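Local coordinates for protein beta-1,3-glucosyltransferase (Paecilomyces sp. J18, PDB 5JVV) that probably belongs to the GH16 group of carbohydrate-active enzymes, built as a jelly-roll-like sandwich of two curved beta sheets, at residues P102-V107 against D118-V123; G29-V34 against D244-G249; G184-Q189 against L197-R202; G56-N61 against G69-R74. One frame throughout, in Å; residues are numbered along the deposited sequence.

The four contacts run from the centre to the periphery. Contact 1, wholly buried, lies at the middle of the chain and meets contact 3 of the opposing sheet, where Ile119 and Ile120 pack on the Tyr186 ring. Both are antiparallel pairings with backbone bonds, the one bulged, the other regular. Contacts 2 and 3 lie at similar depth on opposite sides of the centre. Contacts 2 and 4, centres about 8 Å apart, share the sheet of contact 1 through strands 31-33, 70-77 and 240-247. Contact 2 is mainly side-chain packing with a single direct backbone bond. Contact 4, furthest out, largely buried but exposed at Thr60 and Asn61, adds to one backbone bond an arginine, a carboxylate and waters.

Contact 1: residues P102-V107 against D118-V123; sequences PAFWTV and DIIEGV
Phe104 faces both Ile119 and Ile120 in a classic beta bulge, at the centre of the chain, where strands 100-107 and 116-121 pair as an antiparallel hairpin. The carbonyl O of Phe104 accepts twice: from Ile119 N at 2.9 Å and from Ile120 N at 3.0 Å, the latter on a lone pair and the straighter of the two. Phe104 N returns a bond to Ile120 O (2.8 Å). The extra residue shifts the register by one, so Ala103 stands opposite Glu121 but Trp105 opposite Asp118.

The Phe104 side chain has its CG anti to the backbone N (chi1 172°), which lays the ring alongside Ile119. Ile119 CD1 sits over one ring face, 4.1 Å from the centroid, a CH-pi contact, while Ile120 CD1 comes to the ring edge and Ile120 CB lies 3.9 Å from Phe104 CB. Phe243 and Trp289 pack on the same phenylalanine.

Ala103, Trp105, Asp118 and Glu121 project from the other side of the sheet. Asp118 OD1 touches Trp105 CB at 3.4 Å, its carboxylate turned 65° from the indole, and Glu121 OE1 reaches Ala103 CB at 3.6 Å. Trp105 NE1 bonds to Asp244, and Glu121 OE2 to Trp101.

The run Glu-Ile-Asp-Ile-Ile-Glu with its bulge matches the ExDxxE signature of family GH16, consistent with membership. The chemistry implies a two-sided construction: the doubled grip on one carbonyl fixes the bulge, isoleucines and phenylalanine fill the sandwich interior, and the carboxylates are carried on the opposite side.

Contact 2: residues G29-V34 against D244-G249; sequences GFVHYV and DTTFCG
Phe30 N donates to Phe247 O (2.8 Å) in the one direct hydrogen bond between 29-34 and 244-249; it arrives from above the carbonyl plane, 36° out of it, rather than in the flat geometry of a regular ladder. Strands 31-33 and 244-247 run at 146° with axes 7.0 Å apart; strand 70-77 lies between them in the sheet, bonded to 31-33 through its backbone and to Thr245 O through Ser72 OG. The absence of a side chain lets Gly29 CA come to 3.0 Å from Phe247 O. Phe30 centres an inverse gamma turn. Phe247 N is buried and has no partner in the model.

Polar links run through a third party: Asp25 OD2 accepts from Gly29 N and from Thr246 OG1, tying the two segments together. Thr246 OG1 is also in tight contact with Val31 CG1, at 3.2 Å.

In the side-chain packing Val31 crosses Thr246 and Phe247 at about a right angle, with Val31 CB at the edge of the Phe247 ring, 4.1 Å from CD2. Tyr33 reaches further along the strand: its OH lies 3.4 Å from Thr246 CB and 3.5 Å from Asp244 CB, while Val31 CG2 lies over one face of its ring, toward the rim. The end of Phe30 leads away from 244-249 and packs on helix 269-279, to which the Cys248-Cys273 disulfide fastens the end of 244-249.

One backbone bond, the shared carboxylate of Asp25 and side-chain packing thus hold the segments together.

Contact 3: residues G184-Q189 against L197-R202; sequences GVYAMQ and LWFFPR
Val185 and Phe200, and next to them Ala187 and Trp198, form the hydrogen-bonded pairs of a regular antiparallel hairpin, strands 184-190 and 195-201. Four backbone bonds cross it; Phe200 N to Val185 O (2.8 Å) is the straightest at 172°, and it and Trp198 N to Ala187 O (2.9 Å) both lie in the carbonyl plane.

Rings take part on both faces. On one, Phe199 CB stands over a face of the Tyr186 ring, 3.9 Å from its centroid, a CH-pi contact; the two rings are near parallel but slid apart, so they barely overlap. On the other, the Trp198 ring presents its edge to the neighbouring strand, with Ala187 O and Gln189 N in its plane and Gln189 OE1 3.6 Å from CH2; Gln189 NE2 bonds to Tyr3 OH and Trp198 NE1 to Gly220 O. Trp198 and Phe200 meet Phe219 edge-to-face. The apolar remainder is Val185 CG1 on Phe200 CD2 (4.0 Å), Ala187 CB on Phe200 CE2 and, beside the tyrosine, Met188 CB on Leu197 CD2 (3.5 Å), these last two side chains pointing the same way.

At the end of the ladder Arg202, bent at chi2 and chi3, folds back to lay its guanidinium face over Gly184 CA, and its NH1 forms a salt bridge with Asp89.

Strand 84-90 pairs with the outer edge of 184-190, and strand 224-226 with that of 195-201. Tyr186, Met188 and Leu197 pack on strand 116-121 of the opposing sheet.

Contact 4: residues G56-N61 against G69-R74; sequences GVDHTN and GRKSVR
The Arg70 guanidinium is approached at its edge by carbonyl and carboxylate oxygens of the loop 56-61, which lies between strands 53-55 and 70-77 and is shaped by an Asx turn at Asp58, extended to an Asx motif. NH1 (3.0 Å) and NH2 (2.8 Å) both grip Asn61 O end-on, in the guanidinium plane, and NH1 also donates to Asp58 O at 2.8 Å, tilted 25° from that plane. Asp58 OD1 sits at the same edge in a long salt bridge with NH1 (3.4 Å), its carboxylate turned 87° from the guanidinium. The bend at chi3 (-65°) turns the arginine head toward the loop.

In the Asx turn, Asp58 OD1 accepts from Thr60 N nearly along its C-O axis and from Asn61 N on the syn side, while OD2 takes Asn61 ND2. This folding brings the carbonyls of Asp58 and Asn61 within range of one arginine, which would compensate the carboxylate's charge.

Where the loop runs beside strand 70-72, Asp58 N bonds to Lys71 O (3.0 Å), and two waters link Asp58 OD2 to Lys71 N and to Lys71 NZ. Val57 CB rests 3.2 Å from Lys71 O. Lys71 NZ has a salt bridge to Glu42 and Arg70 NH2 a further partner in Val277 O, so Arg70 links the loop and its own strand to helix 269-279. Ser72 OG, which bonds to Thr245 O, also receives a bond from a water at 2.9 Å that donates to Gly56 O as well.

Contact 1: residues P102-V107 against D118-V123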
loop_
_atom_site.group_PDB
_atom_site.type_symbol
_atom_site.label_atom_id
_atom_site.label_comp_id
_atom_site.label_asym_id
_atom_site.label_seq_id
_atom_site.Cartn_x
_atom_site.Cartn_y
_atom_site.Cartn_z
ATOM N N PRO A 102 0.118 -1.923 -6.466
ATOM C CA PRO A 102 0.916 -1.758 -5.252
ATOM C C PRO A 102 0.036 -1.592 -4.017
ATOM O O PRO A 102 -1.109 -1.117 -4.111
ATOM C CB PRO A 102 1.653 -0.449 -5.520
ATOM C CG PRO A 102 0.637 0.368 -6.287
ATOM C CD PRO A 102 -0.059 -0.647 -7.185
ATOM N N ALA A 103 0.572 -1.964 -2.859
ATOM C CA ALA A 103 -0.157 -1.753 -1.607
ATOM C C ALA A 103 0.758 -1.658 -0.406
ATOM O O ALA A 103 1.724 -2.406 -0.285
ATOM C CB ALA A 103 -1.181 -2.865 -1.398
ATOM N N PHE A 104 0.445 -0.693 0.455
ATOM C CA PHE A 104 0.988 -0.611 1.806
ATOM C C PHE A 104 -0.223 -0.814 2.702
ATOM O O PHE A 104 -1.165 -0.023 2.679
ATOM C CB PHE A 104 1.638 0.761 2.051
ATOM C CG PHE A 104 2.061 1.001 3.482
ATOM C CD1 PHE A 104 2.586 -0.031 4.265
ATOM C CD2 PHE A 104 1.980 2.282 4.033
ATOM C CE1 PHE A 104 2.995 0.208 5.580
ATOM C CE2 PHE A 104 2.372 2.531 5.356
ATOM C CZ PHE A 104 2.888 1.486 6.125
ATOM N N TRP A 105 -0.229 -1.898 3.466
ATOM C CA TRP A 105 -1.445 -2.296 4.156
ATOM C C TRP A 105 -1.139 -3.139 5.387
ATOM O O TRP A 105 0.022 -3.415 5.676
ATOM C CB TRP A 105 -2.390 -3.017 3.181
ATOM C CG TRP A 105 -1.855 -4.287 2.579
ATOM C CD1 TRP A 105 -0.783 -4.426 1.737
ATOM C CD2 TRP A 105 -2.407 -5.597 2.751
ATOM N NE1 TRP A 105 -0.641 -5.754 1.377
ATOM C CE2 TRP A 105 -1.621 -6.488 1.994
ATOM C CE3 TRP A 105 -3.498 -6.100 3.469
ATOM C CZ2 TRP A 105 -1.888 -7.864 1.940
ATOM C CZ3 TRP A 105 -3.757 -7.463 3.419
ATOM C CH2 TRP A 105 -2.957 -8.327 2.663
ATOM N N THR A 106 -2.178 -3.515 6.129
ATOM C CA THR A 106 -1.992 -4.309 7.342
ATOM C C THR A 106 -2.916 -5.511 7.324
ATOM O O THR A 106 -4.029 -5.441 6.811
ATOM C CB THR A 106 -2.231 -3.483 8.643
ATOM O OG1 THR A 106 -3.634 -3.416 8.936
ATOM C CG2 THR A 106 -1.644 -2.065 8.528
ATOM N N VAL A 107 -2.445 -6.618 7.879
ATOM C CA VAL A 107 -3.243 -7.836 7.869
ATOM C C VAL A 107 -2.993 -8.673 9.121
ATOM O O VAL A 107 -1.901 -8.648 9.691
ATOM C CB VAL A 107 -2.945 -8.655 6.596
ATOM C CG1 VAL A 107 -1.574 -9.297 6.667
ATOM C CG2 VAL A 107 -4.032 -9.697 6.345
ATOM N N ASP A 118 -6.030 -0.816 4.451
ATOM C CA ASP A 118 -5.233 -0.518 3.257
ATOM C C ASP A 118 -4.869 0.952 3.277
ATOM O O ASP A 118 -5.741 1.808 3.096
ATOM C CB ASP A 118 -6.012 -0.847 1.975
ATOM C CG ASP A 118 -6.480 -2.290 1.928
ATOM O OD1 ASP A 118 -5.745 -3.166 2.417
ATOM O OD2 ASP A 118 -7.587 -2.542 1.420
ATOM N N ILE A 119 -3.590 1.241 3.529
ATOM C CA ILE A 119 -3.127 2.615 3.716
ATOM C C ILE A 119 -2.821 3.302 2.384
ATOM O O ILE A 119 -3.273 4.430 2.138
ATOM C CB ILE A 119 -1.892 2.656 4.624
ATOM C CG1 ILE A 119 -2.233 2.047 5.992
ATOM C CG2 ILE A 119 -1.401 4.097 4.804
ATOM C CD1 ILE A 119 -1.001 1.832 6.870
ATOM N N ILE A 120 -2.045 2.616 1.545
ATOM C CA ILE A 120 -1.813 3.018 0.164
ATOM C C ILE A 120 -2.256 1.859 -0.706
ATOM O O ILE A 120 -1.808 0.721 -0.518
ATOM C CB ILE A 120 -0.329 3.293 -0.130
ATOM C CG1 ILE A 120 0.230 4.343 0.827
ATOM C CG2 ILE A 120 -0.162 3.750 -1.583
ATOM C CD1 ILE A 120 1.750 4.501 0.721
ATOM N N GLU A 121 -3.162 2.118 -1.639
ATOM C CA GLU A 121 -3.567 1.067 -2.575
ATOM C C GLU A 121 -4.135 1.665 -3.848
ATOM O O GLU A 121 -4.795 2.694 -3.825
ATOM C CB GLU A 121 -4.553 0.069 -1.944
ATOM C CG GLU A 121 -4.697 -1.225 -2.766
ATOM C CD GLU A 121 -5.066 -2.435 -1.938
ATOM O OE1 GLU A 121 -4.718 -2.466 -0.739
ATOM O OE2 GLU A 121 -5.682 -3.376 -2.495
ATOM N N GLY A 122 -3.864 1.015 -4.973
ATOM C CA GLY A 122 -4.395 1.472 -6.242
ATOM C C GLY A 122 -4.066 0.469 -7.314
ATOM O O GLY A 122 -3.327 -0.485 -7.062
ATOM N N VAL A 123 -4.602 0.686 -8.513
ATOM C CA VAL A 123 -4.355 -0.211 -9.632
ATOM C C VAL A 123 -4.145 0.569 -10.904
ATOM O O VAL A 123 -4.674 1.684 -11.068
ATOM C CB VAL A 123 -5.540 -1.196 -9.842
ATOM C CG1 VAL A 123 -5.695 -2.116 -8.645
ATOM C CG2 VAL A 123 -6.849 -0.423 -10.104
#

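Contact 2: residues G29-V34 against D244-G249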
loop_
_atom_site.group_PDB
_atom_site.type_symbol
_atom_site.label_atom_id
_atom_site.label_comp_id
_atom_site.label_asym_id
_atom_site.label_seq_id
_atom_site.Cartn_x
_atom_site.Cartn_y
_atom_site.Cartn_z
ATOM N N GLY A 29 -2.751 -12.528 -8.651
ATOM C CA GLY A 29 -2.055 -11.714 -9.620
ATOM C C GLY A 29 -1.080 -12.466 -10.509
ATOM O O GLY A 29 -0.648 -13.593 -10.208
ATOM N N PHE A 30 -0.739 -11.831 -11.626
ATOM C CA PHE A 30 0.300 -12.315 -12.523
ATOM C C PHE A 30 1.642 -11.846 -11.970
ATOM O O PHE A 30 2.326 -10.996 -12.560
ATOM C CB PHE A 30 0.048 -11.767 -13.929
ATOM C CG PHE A 30 0.983 -12.300 -14.982
ATOM C CD1 PHE A 30 0.924 -13.627 -15.386
ATOM C CD2 PHE A 30 1.909 -11.457 -15.593
ATOM C CE1 PHE A 30 1.772 -14.104 -16.364
ATOM C CE2 PHE A 30 2.763 -11.925 -16.573
ATOM C CZ PHE A 30 2.698 -13.251 -16.965
ATOM N N VAL A 31 1.998 -12.400 -10.813
ATOM C CA VAL A 31 3.192 -11.994 -10.084
ATOM C C VAL A 31 3.911 -13.254 -9.623
ATOM O O VAL A 31 3.280 -14.280 -9.350
ATOM C CB VAL A 31 2.805 -11.127 -8.847
ATOM C CG1 VAL A 31 2.033 -11.952 -7.833
ATOM C CG2 VAL A 31 4.029 -10.505 -8.211
ATOM N N HIS A 32 5.233 -13.168 -9.537
ATOM C CA HIS A 32 6.048 -14.242 -9.002
ATOM C C HIS A 32 6.791 -13.667 -7.805
ATOM O O HIS A 32 7.838 -13.030 -7.946
ATOM C CB HIS A 32 7.022 -14.734 -10.069
ATOM C CG HIS A 32 7.748 -15.999 -9.715
ATOM N ND1 HIS A 32 7.733 -16.552 -8.454
ATOM C CD2 HIS A 32 8.508 -16.823 -10.479
ATOM C CE1 HIS A 32 8.456 -17.658 -8.452
ATOM N NE2 HIS A 32 8.935 -17.846 -9.666
ATOM N N TYR A 33 6.231 -13.880 -6.625
ATOM C CA TYR A 33 6.840 -13.374 -5.407
ATOM C C TYR A 33 8.056 -14.235 -5.071
ATOM O O TYR A 33 7.961 -15.469 -5.043
ATOM C CB TYR A 33 5.829 -13.422 -4.278
ATOM C CG TYR A 33 4.840 -12.276 -4.260
ATOM C CD1 TYR A 33 5.234 -10.970 -4.546
ATOM C CD2 TYR A 33 3.511 -12.499 -3.930
ATOM C CE1 TYR A 33 4.315 -9.920 -4.495
ATOM C CE2 TYR A 33 2.593 -11.462 -3.886
ATOM C CZ TYR A 33 3.004 -10.177 -4.167
ATOM O OH TYR A 33 2.091 -9.144 -4.102
ATOM N N VAL A 34 9.190 -13.592 -4.817
ATOM C CA VAL A 34 10.447 -14.321 -4.587
ATOM C C VAL A 34 11.079 -14.027 -3.224
ATOM O O VAL A 34 10.760 -13.031 -2.572
ATOM C CB VAL A 34 11.474 -14.058 -5.697
ATOM C CG1 VAL A 34 10.928 -14.532 -7.040
ATOM C CG2 VAL A 34 11.844 -12.576 -5.751
ATOM N N ASP A 244 3.757 -4.507 -0.831
ATOM C CA ASP A 244 3.876 -5.406 -1.966
ATOM C C ASP A 244 3.573 -4.682 -3.263
ATOM O O ASP A 244 3.055 -3.561 -3.252
ATOM C CB ASP A 244 2.988 -6.656 -1.786
ATOM C CG ASP A 244 1.515 -6.371 -1.998
ATOM O OD1 ASP A 244 0.708 -6.638 -1.077
ATOM O OD2 ASP A 244 1.146 -5.904 -3.098
ATOM N N THR A 245 3.925 -5.317 -4.375
ATOM C CA THR A 245 3.407 -4.939 -5.681
ATOM C C THR A 245 3.024 -6.229 -6.391
ATOM O O THR A 245 3.876 -7.092 -6.620
ATOM C CB THR A 245 4.439 -4.184 -6.527
ATOM O OG1 THR A 245 4.888 -3.029 -5.804
ATOM C CG2 THR A 245 3.830 -3.735 -7.861
ATOM N N THR A 246 1.739 -6.377 -6.700
ATOM C CA THR A 246 1.296 -7.480 -7.547
ATOM C C THR A 246 0.871 -6.923 -8.903
ATOM O O THR A 246 1.052 -5.728 -9.156
ATOM C CB THR A 246 0.192 -8.328 -6.861
ATOM O OG1 THR A 246 -0.050 -9.508 -7.636
ATOM C CG2 THR A 246 -1.117 -7.544 -6.700
ATOM N N PHE A 247 0.340 -7.776 -9.780
ATOM C CA PHE A 247 -0.061 -7.353 -11.121
ATOM C C PHE A 247 -1.366 -8.019 -11.465
ATOM O O PHE A 247 -1.568 -9.166 -11.100
ATOM C CB PHE A 247 0.967 -7.791 -12.167
ATOM C CG PHE A 247 2.338 -7.213 -11.954
ATOM C CD1 PHE A 247 2.645 -5.937 -12.408
ATOM C CD2 PHE A 247 3.328 -7.961 -11.323
ATOM C CE1 PHE A 247 3.927 -5.404 -12.224
ATOM C CE2 PHE A 247 4.604 -7.435 -11.131
ATOM C CZ PHE A 247 4.905 -6.162 -11.587
ATOM N N CYS A 248 -2.244 -7.305 -12.159
ATOM C CA CYS A 248 -3.483 -7.892 -12.671
ATOM C C CYS A 248 -4.306 -8.498 -11.521
ATOM O O CYS A 248 -4.556 -7.825 -10.525
ATOM C CB CYS A 248 -3.166 -8.879 -13.817
ATOM S SG CYS A 248 -2.194 -8.099 -15.168
ATOM N N GLY A 249 -4.704 -9.759 -11.623
ATOM C CA GLY A 249 -5.410 -10.401 -10.522
ATOM C C GLY A 249 -6.785 -9.815 -10.232
ATOM O O GLY A 249 -7.381 -9.167 -11.101
#

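Contact 3: residues G184-Q189 against L197-R202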
loop_
_atom_site.group_PDB
_atom_site.type_symbol
_atom_site.label_atom_id
_atom_site.label_comp_id
_atom_site.label_asym_id
_atom_site.label_seq_id
_atom_site.Cartn_x
_atom_site.Cartn_y
_atom_site.Cartn_z
ATOM N N GLY A 184 6.520 11.435 0.158
ATOM C CA GLY A 184 6.191 12.127 1.385
ATOM C C GLY A 184 6.027 11.133 2.508
ATOM O O GLY A 184 6.621 10.054 2.460
ATOM N N VAL A 185 5.248 11.498 3.519
ATOM C CA VAL A 185 5.009 10.613 4.655
ATOM C C VAL A 185 3.553 10.183 4.693
ATOM O O VAL A 185 2.660 11.016 4.543
ATOM C CB VAL A 185 5.353 11.310 5.989
ATOM C CG1 VAL A 185 4.798 10.512 7.172
ATOM C CG2 VAL A 185 6.860 11.511 6.107
ATOM N N TYR A 186 3.321 8.879 4.859
ATOM C CA TYR A 186 2.008 8.369 5.227
ATOM C C TYR A 186 2.019 8.030 6.711
ATOM O O TYR A 186 2.933 7.349 7.198
ATOM C CB TYR A 186 1.630 7.147 4.383
ATOM C CG TYR A 186 0.822 7.525 3.162
ATOM C CD1 TYR A 186 -0.562 7.611 3.234
ATOM C CD2 TYR A 186 1.437 7.817 1.948
ATOM C CE1 TYR A 186 -1.315 7.960 2.141
ATOM C CE2 TYR A 186 0.687 8.170 0.838
ATOM C CZ TYR A 186 -0.694 8.243 0.947
ATOM O OH TYR A 186 -1.484 8.597 -0.125
ATOM N N ALA A 187 1.008 8.512 7.422
ATOM C CA ALA A 187 0.907 8.308 8.858
ATOM C C ALA A 187 -0.429 7.681 9.210
ATOM O O ALA A 187 -1.463 8.045 8.646
ATOM C CB ALA A 187 1.071 9.629 9.600
ATOM N N MET A 188 -0.406 6.746 10.155
ATOM C CA MET A 188 -1.634 6.167 10.687
ATOM C C MET A 188 -1.675 6.324 12.196
ATOM O O MET A 188 -0.708 5.987 12.880
ATOM C CB MET A 188 -1.721 4.678 10.348
ATOM C CG MET A 188 -2.915 4.014 11.029
ATOM S SD MET A 188 -3.224 2.306 10.539
ATOM C CE MET A 188 -1.691 1.518 11.012
ATOM N N GLN A 189 -2.793 6.838 12.711
ATOM C CA GLN A 189 -3.081 6.770 14.139
ATOM C C GLN A 189 -4.218 5.778 14.351
ATOM O O GLN A 189 -5.275 5.902 13.732
ATOM C CB GLN A 189 -3.497 8.126 14.691
ATOM C CG GLN A 189 -3.714 8.112 16.202
ATOM C CD GLN A 189 -4.290 9.410 16.731
ATOM O OE1 GLN A 189 -4.873 10.194 15.982
ATOM N NE2 GLN A 189 -4.132 9.640 18.029
ATOM N N LEU A 197 -5.767 8.363 8.807
ATOM C CA LEU A 197 -4.633 8.310 7.881
ATOM C C LEU A 197 -4.329 9.698 7.326
ATOM O O LEU A 197 -5.250 10.423 6.941
ATOM C CB LEU A 197 -4.917 7.343 6.729
ATOM C CG LEU A 197 -5.290 5.912 7.118
ATOM C CD1 LEU A 197 -5.684 5.107 5.879
ATOM C CD2 LEU A 197 -4.120 5.247 7.817
ATOM N N TRP A 198 -3.044 10.060 7.296
ATOM C CA TRP A 198 -2.609 11.331 6.725
ATOM C C TRP A 198 -1.571 11.084 5.640
ATOM O O TRP A 198 -0.792 10.132 5.720
ATOM C CB TRP A 198 -1.938 12.222 7.776
ATOM C CG TRP A 198 -2.788 12.755 8.901
ATOM C CD1 TRP A 198 -3.349 14.009 8.995
ATOM C CD2 TRP A 198 -3.101 12.086 10.130
ATOM N NE1 TRP A 198 -4.015 14.139 10.194
ATOM C CE2 TRP A 198 -3.882 12.974 10.906
ATOM C CE3 TRP A 198 -2.817 10.813 10.641
ATOM C CZ2 TRP A 198 -4.362 12.636 12.171
ATOM C CZ3 TRP A 198 -3.297 10.479 11.899
ATOM C CH2 TRP A 198 -4.066 11.389 12.650
ATOM N N PHE A 199 -1.556 11.954 4.633
ATOM C CA PHE A 199 -0.454 12.006 3.680
ATOM C C PHE A 199 0.146 13.402 3.733
ATOM O O PHE A 199 -0.578 14.390 3.587
ATOM C CB PHE A 199 -0.916 11.677 2.259
ATOM C CG PHE A 199 0.046 12.133 1.196
ATOM C CD1 PHE A 199 1.369 11.695 1.191
ATOM C CD2 PHE A 199 -0.368 13.014 0.205
ATOM C CE1 PHE A 199 2.259 12.123 0.207
ATOM C CE2 PHE A 199 0.521 13.450 -0.780
ATOM C CZ PHE A 199 1.824 13.006 -0.777
ATOM N N PHE A 200 1.456 13.474 3.971
ATOM C CA PHE A 200 2.183 14.742 3.994
ATOM C C PHE A 200 3.180 14.743 2.857
ATOM O O PHE A 200 4.145 13.976 2.883
ATOM C CB PHE A 200 2.937 14.904 5.306
ATOM C CG PHE A 200 2.074 14.734 6.526
ATOM C CD1 PHE A 200 1.104 15.671 6.838
ATOM C CD2 PHE A 200 2.251 13.641 7.370
ATOM C CE1 PHE A 200 0.312 15.513 7.960
ATOM C CE2 PHE A 200 1.476 13.480 8.496
ATOM C CZ PHE A 200 0.503 14.415 8.796
ATOM N N PRO A 201 2.954 15.598 1.848
ATOM C CA PRO A 201 3.882 15.720 0.718
ATOM C C PRO A 201 5.277 16.104 1.197
ATOM O O PRO A 201 5.421 16.749 2.244
ATOM C CB PRO A 201 3.288 16.873 -0.103
ATOM C CG PRO A 201 1.861 16.967 0.317
ATOM C CD PRO A 201 1.823 16.540 1.749
ATOM N N ARG A 202 6.289 15.693 0.441
ATOM C CA ARG A 202 7.674 16.058 0.710
ATOM C C ARG A 202 7.768 17.576 0.872
ATOM O O ARG A 202 7.063 18.320 0.187
ATOM C CB ARG A 202 8.554 15.569 -0.449
ATOM C CG ARG A 202 10.060 15.713 -0.238
ATOM C CD ARG A 202 10.571 14.789 0.852
ATOM N NE ARG A 202 10.192 13.402 0.585
ATOM C CZ ARG A 202 10.249 12.430 1.487
ATOM N NH1 ARG A 202 9.865 11.203 1.157
ATOM N NH2 ARG A 202 10.680 12.688 2.715
#

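Contact 4: residues G56-N61 against G69-R74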
loop_
_atom_site.group_PDB
_atom_site.type_symbol
_atom_site.label_atom_id
_atom_site.label_comp_id
_atom_site.label_asym_id
_atom_site.label_seq_id
_atom_site.Cartn_x
_atom_site.Cartn_y
_atom_site.Cartn_z
ATOM N N GLY A 56 11.645 -3.397 -5.954
ATOM C CA GLY A 56 11.217 -3.256 -7.331
ATOM C C GLY A 56 10.773 -4.569 -7.936
ATOM O O GLY A 56 10.577 -5.561 -7.227
ATOM N N VAL A 57 10.619 -4.570 -9.251
ATOM C CA VAL A 57 10.136 -5.744 -9.970
ATOM C C VAL A 57 11.060 -6.048 -11.144
ATOM O O VAL A 57 11.942 -5.258 -11.481
ATOM C CB VAL A 57 8.683 -5.545 -10.479
ATOM C CG1 VAL A 57 7.749 -5.183 -9.324
ATOM C CG2 VAL A 57 8.622 -4.477 -11.579
ATOM N N ASP A 58 10.868 -7.201 -11.775
ATOM C CA ASP A 58 11.606 -7.534 -12.981
ATOM C C ASP A 58 11.132 -6.597 -14.095
ATOM O O ASP A 58 9.985 -6.672 -14.519
ATOM C CB ASP A 58 11.299 -8.998 -13.338
ATOM C CG ASP A 58 11.965 -9.467 -14.622
ATOM O OD1 ASP A 58 12.352 -8.645 -15.478
ATOM O OD2 ASP A 58 12.070 -10.701 -14.793
ATOM N N HIS A 59 12.003 -5.699 -14.543
ATOM C CA HIS A 59 11.674 -4.805 -15.653
ATOM C C HIS A 59 12.577 -5.072 -16.852
ATOM O O HIS A 59 12.835 -4.181 -17.669
ATOM C CB HIS A 59 11.757 -3.332 -15.224
ATOM C CG HIS A 59 13.072 -2.938 -14.618
ATOM N ND1 HIS A 59 14.187 -2.620 -15.377
ATOM C CD2 HIS A 59 13.455 -2.799 -13.328
ATOM C CE1 HIS A 59 15.185 -2.304 -14.578
ATOM N NE2 HIS A 59 14.770 -2.403 -13.325
ATOM N N THR A 60 13.038 -6.314 -16.954
ATOM C CA THR A 60 14.006 -6.722 -17.970
ATOM C C THR A 60 13.458 -7.785 -18.918
ATOM O O THR A 60 13.596 -7.686 -20.145
ATOM C CB THR A 60 15.264 -7.287 -17.278
ATOM O OG1 THR A 60 15.903 -6.237 -16.536
ATOM C CG2 THR A 60 16.244 -7.841 -18.296
ATOM N N ASN A 61 12.835 -8.808 -18.343
ATOM C CA ASN A 61 12.482 -9.999 -19.107
ATOM C C ASN A 61 11.083 -9.987 -19.699
ATOM O O ASN A 61 10.133 -9.514 -19.075
ATOM C CB ASN A 61 12.651 -11.243 -18.231
ATOM C CG ASN A 61 14.090 -11.452 -17.793
ATOM O OD1 ASN A 61 14.968 -11.739 -18.613
ATOM N ND2 ASN A 61 14.338 -11.317 -16.499
ATOM N N GLY A 69 4.158 -15.316 -13.271
ATOM C CA GLY A 69 3.969 -13.880 -13.337
ATOM C C GLY A 69 5.282 -13.136 -13.297
ATOM O O GLY A 69 6.361 -13.737 -13.284
ATOM N N ARG A 70 5.193 -11.811 -13.279
ATOM C CA ARG A 70 6.386 -10.971 -13.270
ATOM C C ARG A 70 6.918 -10.894 -11.846
ATOM O O ARG A 70 6.149 -10.722 -10.900
ATOM C CB ARG A 70 6.037 -9.571 -13.797
ATOM C CG ARG A 70 7.217 -8.613 -13.850
ATOM C CD ARG A 70 6.967 -7.417 -14.795
ATOM N NE ARG A 70 6.836 -7.831 -16.195
ATOM C CZ ARG A 70 7.831 -8.280 -16.964
ATOM N NH1 ARG A 70 9.073 -8.385 -16.497
ATOM N NH2 ARG A 70 7.578 -8.634 -18.222
ATOM N N LYS A 71 8.234 -11.031 -11.687
ATOM C CA LYS A 71 8.821 -11.102 -10.348
ATOM C C LYS A 71 8.697 -9.822 -9.548
ATOM O O LYS A 71 8.879 -8.716 -10.060
ATOM C CB LYS A 71 10.288 -11.520 -10.421
ATOM C CG LYS A 71 10.452 -12.982 -10.784
ATOM C CD LYS A 71 11.877 -13.262 -11.192
ATOM C CE LYS A 71 12.054 -14.721 -11.530
ATOM N NZ LYS A 71 13.446 -14.971 -12.015
ATOM N N SER A 72 8.412 -9.998 -8.266
ATOM C CA SER A 72 8.201 -8.892 -7.354
ATOM C C SER A 72 8.445 -9.429 -5.950
ATOM O O SER A 72 8.855 -10.589 -5.778
ATOM C CB SER A 72 6.767 -8.362 -7.506
ATOM O OG SER A 72 6.552 -7.172 -6.750
ATOM N N VAL A 73 8.202 -8.590 -4.954
ATOM C CA VAL A 73 8.324 -9.000 -3.560
ATOM C C VAL A 73 7.132 -8.534 -2.726
ATOM O O VAL A 73 6.400 -7.590 -3.092
ATOM C CB VAL A 73 9.638 -8.501 -2.913
ATOM C CG1 VAL A 73 10.846 -9.160 -3.583
ATOM C CG2 VAL A 73 9.734 -6.967 -2.972
ATOM N N ARG A 74 6.924 -9.230 -1.612
ATOM C CA ARG A 74 5.874 -8.898 -0.672
ATOM C C ARG A 74 6.478 -9.081 0.712
ATOM O O ARG A 74 6.812 -10.202 1.120
ATOM C CB ARG A 74 4.640 -9.793 -0.893
ATOM C CG ARG A 74 3.630 -9.749 0.239
ATOM C CD ARG A 74 2.287 -10.355 -0.161
ATOM N NE ARG A 74 1.492 -10.727 1.013
ATOM C CZ ARG A 74 0.176 -10.939 1.004
ATOM N NH1 ARG A 74 -0.520 -10.770 -0.108
ATOM N NH2 ARG A 74 -0.446 -11.295 2.120
HETATM O O HOH W 1 8.298 -5.125 -5.693
HETATM O O HOH W 2 9.727 -11.870 -13.980
HETATM O O HOH W 3 12.867 -13.691 -14.540
#